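PDB 3ZHC: phytase from Citrobacter braakii, which belongs to the histidine phosphatase superfamily (branch 2), whose members are built round a mixed beta sheet flanked by helices. Local coordinates for residues D144-P149 against T290-M295. The protein carries 2 engineered substitutions. Residues are numbered along the deposited sequence; the frame is centred on the assembly and turned at random.
Sequences DPLFNP and TPLLDM
L146 lays one branch of its side chain against the helix that carries P291: its CD1 meets P291 CB at 3.6 Å and lies 3.4 Å from the carbonyl O of P291. With CG anti to the backbone N (chi1 180°), the leucine reaches across to the helix although its CB does not point there. L146 CG also meets L292 CD2 at 4.0 Å, the two side chains crossing at about a right angle, while L292 CG lies against the carbonyl O of L146. P291 packs its ring obliquely on that of P149, CB of P149 lying 3.7 Å from CG of P291; the two compact rings pack at ordinary van der Waals distance, and neither has a flexible side chain to order. M295, one turn on, adds a more distant apolar contact with L146.

No direct hydrogen bond spans the segments. Instead, a water lies 2.7 Å from L146 O, to which it can donate, and accepts from L292 N at 3.0 Å. Proline lacks an N-H, and the helix is kinked where the nitrogens of P291 and L292 have no bond to the preceding turn; the water thus serves the amide of L292.

D144 braces the turn: its OD1 accepts from L146 N at 3.2 Å in an Asx turn, the N-H coming from above the carboxylate plane, about 35° out of it, while D144 O takes the amides of F147 and N148. The carboxylate is further held by a salt bridge to R309 through OD1 and a hydrogen bond with the hydroxyl of Y310 through OD2. The contact thus joins the loop between strand 134-135 and helix 159-169 to helix 282-301, with L292 and M295 touching strand 318-323 and L293 packing on helices 325-335 and 414-424.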
ATOM      1  N   ASP B 144     -23.421 -24.721  -5.956  1.00 30.05           N
ATOM      2  CA  ASP B 144     -23.666 -24.047  -7.229  1.00 28.98           C
ATOM      3  C   ASP B 144     -22.301 -23.840  -7.908  1.00 28.17           C
ATOM      4  O   ASP B 144     -21.503 -23.051  -7.414  1.00 28.00           O
ATOM      5  CB  ASP B 144     -24.394 -22.715  -7.018  1.00 28.76           C
ATOM      6  CG  ASP B 144     -24.844 -22.061  -8.335  1.00 28.13           C
ATOM      7  OD1 ASP B 144     -24.249 -22.324  -9.410  1.00 27.46           O
ATOM      8  OD2 ASP B 144     -25.793 -21.277  -8.290  1.00 26.81           O
ATOM      9  N   PRO B 145     -22.037 -24.543  -9.051  1.00 27.23           N
ATOM     10  CA  PRO B 145     -20.715 -24.454  -9.732  1.00 26.65           C
ATOM     11  C   PRO B 145     -20.320 -23.071 -10.297  1.00 26.07           C
ATOM     12  O   PRO B 145     -19.147 -22.854 -10.569  1.00 25.94           O
ATOM     13  CB  PRO B 145     -20.838 -25.488 -10.874  1.00 26.66           C
ATOM     14  CG  PRO B 145     -22.279 -25.636 -11.098  1.00 26.92           C
ATOM     15  CD  PRO B 145     -22.956 -25.430  -9.790  1.00 27.17           C
ATOM     16  N   LEU B 146     -21.283 -22.158 -10.476  1.00 25.44           N
ATOM     17  CA  LEU B 146     -20.981 -20.766 -10.887  1.00 25.03           C
ATOM     18  C   LEU B 146     -20.039 -20.087  -9.901  1.00 24.67           C
ATOM     19  O   LEU B 146     -19.179 -19.308 -10.297  1.00 24.48           O
ATOM     20  CB  LEU B 146     -22.265 -19.928 -11.014  1.00 24.92           C
ATOM     21  CG  LEU B 146     -22.151 -18.452 -11.432  1.00 24.92           C
ATOM     22  CD1 LEU B 146     -21.591 -18.360 -12.838  1.00 24.46           C
ATOM     23  CD2 LEU B 146     -23.496 -17.735 -11.333  1.00 24.59           C
ATOM     24  N   PHE B 147     -20.225 -20.403  -8.615  1.00 24.36           N
ATOM     25  CA  PHE B 147     -19.424 -19.852  -7.524  1.00 24.15           C
ATOM     26  C   PHE B 147     -18.257 -20.747  -7.108  1.00 24.41           C
ATOM     27  O   PHE B 147     -17.290 -20.247  -6.557  1.00 24.21           O
ATOM     28  CB  PHE B 147     -20.331 -19.570  -6.322  1.00 23.90           C
ATOM     29  CG  PHE B 147     -21.453 -18.633  -6.643  1.00 22.84           C
ATOM     30  CD1 PHE B 147     -21.271 -17.251  -6.554  1.00 21.78           C
ATOM     31  CD2 PHE B 147     -22.702 -19.126  -7.057  1.00 21.84           C
ATOM     32  CE1 PHE B 147     -22.330 -16.356  -6.865  1.00 21.38           C
ATOM     33  CE2 PHE B 147     -23.758 -18.250  -7.371  1.00 21.53           C
ATOM     34  CZ  PHE B 147     -23.567 -16.856  -7.271  1.00 21.05           C
ATOM     35  N   ASN B 148     -18.355 -22.066  -7.371  1.00 24.82           N
ATOM     36  CA  ASN B 148     -17.324 -23.051  -6.979  1.00 25.21           C
ATOM     37  C   ASN B 148     -17.123 -24.147  -8.059  1.00 25.18           C
ATOM     38  O   ASN B 148     -17.497 -25.311  -7.842  1.00 25.05           O
ATOM     39  CB  ASN B 148     -17.704 -23.730  -5.634  1.00 25.38           C
ATOM     40  CG  ASN B 148     -17.941 -22.742  -4.501  1.00 26.36           C
ATOM     41  OD1 ASN B 148     -16.996 -22.114  -3.991  1.00 28.13           O
ATOM     42  ND2 ASN B 148     -19.239 -22.602  -4.075  1.00 27.45           N
ATOM     43  N   PRO B 149     -16.535 -23.789  -9.221  1.00 25.32           N
ATOM     44  CA  PRO B 149     -16.390 -24.767 -10.312  1.00 25.56           C
ATOM     45  C   PRO B 149     -15.381 -25.906 -10.056  1.00 25.95           C
ATOM     46  O   PRO B 149     -15.545 -26.979 -10.614  1.00 25.81           O
ATOM     47  CB  PRO B 149     -15.929 -23.902 -11.489  1.00 25.45           C
ATOM     48  CG  PRO B 149     -15.266 -22.783 -10.875  1.00 25.26           C
ATOM     49  CD  PRO B 149     -15.984 -22.487  -9.608  1.00 25.35           C
ATOM     50  N   THR B 290     -13.836 -18.613 -13.947  1.00 13.45           N
ATOM     51  CA  THR B 290     -14.322 -18.872 -15.350  1.00 13.45           C
ATOM     52  C   THR B 290     -15.869 -18.769 -15.546  1.00 13.40           C
ATOM     53  O   THR B 290     -16.315 -18.013 -16.445  1.00 13.37           O
ATOM     54  CB  THR B 290     -13.722 -20.218 -15.959  1.00 13.52           C
ATOM     55  OG1 THR B 290     -12.326 -20.026 -16.237  1.00 13.66           O
ATOM     56  CG2 THR B 290     -14.425 -20.631 -17.244  1.00 13.44           C
ATOM     57  N   PRO B 291     -16.678 -19.500 -14.730  1.00 13.35           N
ATOM     58  CA  PRO B 291     -18.142 -19.384 -14.849  1.00 13.30           C
ATOM     59  C   PRO B 291     -18.668 -17.953 -14.683  1.00 13.30           C
ATOM     60  O   PRO B 291     -19.511 -17.537 -15.456  1.00 13.49           O
ATOM     61  CB  PRO B 291     -18.651 -20.274 -13.724  1.00 13.25           C
ATOM     62  CG  PRO B 291     -17.608 -21.227 -13.507  1.00 13.31           C
ATOM     63  CD  PRO B 291     -16.322 -20.519 -13.732  1.00 13.40           C
ATOM     64  N   LEU B 292     -18.164 -17.219 -13.694  1.00 13.35           N
ATOM     65  CA  LEU B 292     -18.580 -15.813 -13.482  1.00 13.34           C
ATOM     66  C   LEU B 292     -18.138 -14.908 -14.650  1.00 13.50           C
ATOM     67  O   LEU B 292     -18.921 -14.073 -15.113  1.00 13.20           O
ATOM     68  CB  LEU B 292     -18.098 -15.270 -12.123  1.00 13.27           C
ATOM     69  CG  LEU B 292     -18.972 -15.686 -10.932  1.00 12.99           C
ATOM     70  CD1 LEU B 292     -18.237 -15.487  -9.603  1.00 12.84           C
ATOM     71  CD2 LEU B 292     -20.312 -14.919 -10.931  1.00 12.13           C
ATOM     72  N   LEU B 293     -16.895 -15.088 -15.114  1.00 13.75           N
ATOM     73  CA  LEU B 293     -16.398 -14.377 -16.315  1.00 14.02           C
ATOM     74  C   LEU B 293     -17.269 -14.662 -17.558  1.00 14.51           C
ATOM     75  O   LEU B 293     -17.576 -13.735 -18.320  1.00 14.51           O
ATOM     76  CB  LEU B 293     -14.936 -14.717 -16.589  1.00 13.93           C
ATOM     77  CG  LEU B 293     -13.948 -14.139 -15.551  1.00 13.72           C
ATOM     78  CD1 LEU B 293     -12.592 -14.770 -15.689  1.00 13.09           C
ATOM     79  CD2 LEU B 293     -13.871 -12.625 -15.678  1.00 13.03           C
ATOM     80  N   ASP B 294     -17.669 -15.934 -17.742  1.00 15.06           N
ATOM     81  CA  ASP B 294     -18.559 -16.337 -18.876  1.00 15.61           C
ATOM     82  C   ASP B 294     -19.932 -15.689 -18.781  1.00 16.04           C
ATOM     83  O   ASP B 294     -20.471 -15.235 -19.794  1.00 16.02           O
ATOM     84  CB  ASP B 294     -18.723 -17.867 -18.954  1.00 15.60           C
ATOM     85  CG  ASP B 294     -17.452 -18.590 -19.432  1.00 15.94           C
ATOM     86  OD1 ASP B 294     -16.472 -17.942 -19.922  1.00 15.81           O
ATOM     87  OD2 ASP B 294     -17.440 -19.837 -19.322  1.00 16.52           O
ATOM     88  N   MET B 295     -20.491 -15.658 -17.556  1.00 16.68           N
ATOM     89  CA  MET B 295     -21.778 -14.985 -17.262  1.00 17.16           C
ATOM     90  C   MET B 295     -21.676 -13.493 -17.531  1.00 17.32           C
ATOM     91  O   MET B 295     -22.520 -12.933 -18.219  1.00 17.38           O
ATOM     92  CB  MET B 295     -22.192 -15.225 -15.795  1.00 17.51           C
ATOM     93  CG  MET B 295     -23.599 -14.664 -15.372  1.00 18.26           C
ATOM     94  SD  MET B 295     -24.996 -15.423 -16.263  1.00 20.78           S
ATOM     95  CE  MET B 295     -24.954 -17.078 -15.584  1.00 21.01           C
TER
HETATM   96  O   HOH W   1     -16.857 -18.215 -11.186  1.00 10.85           O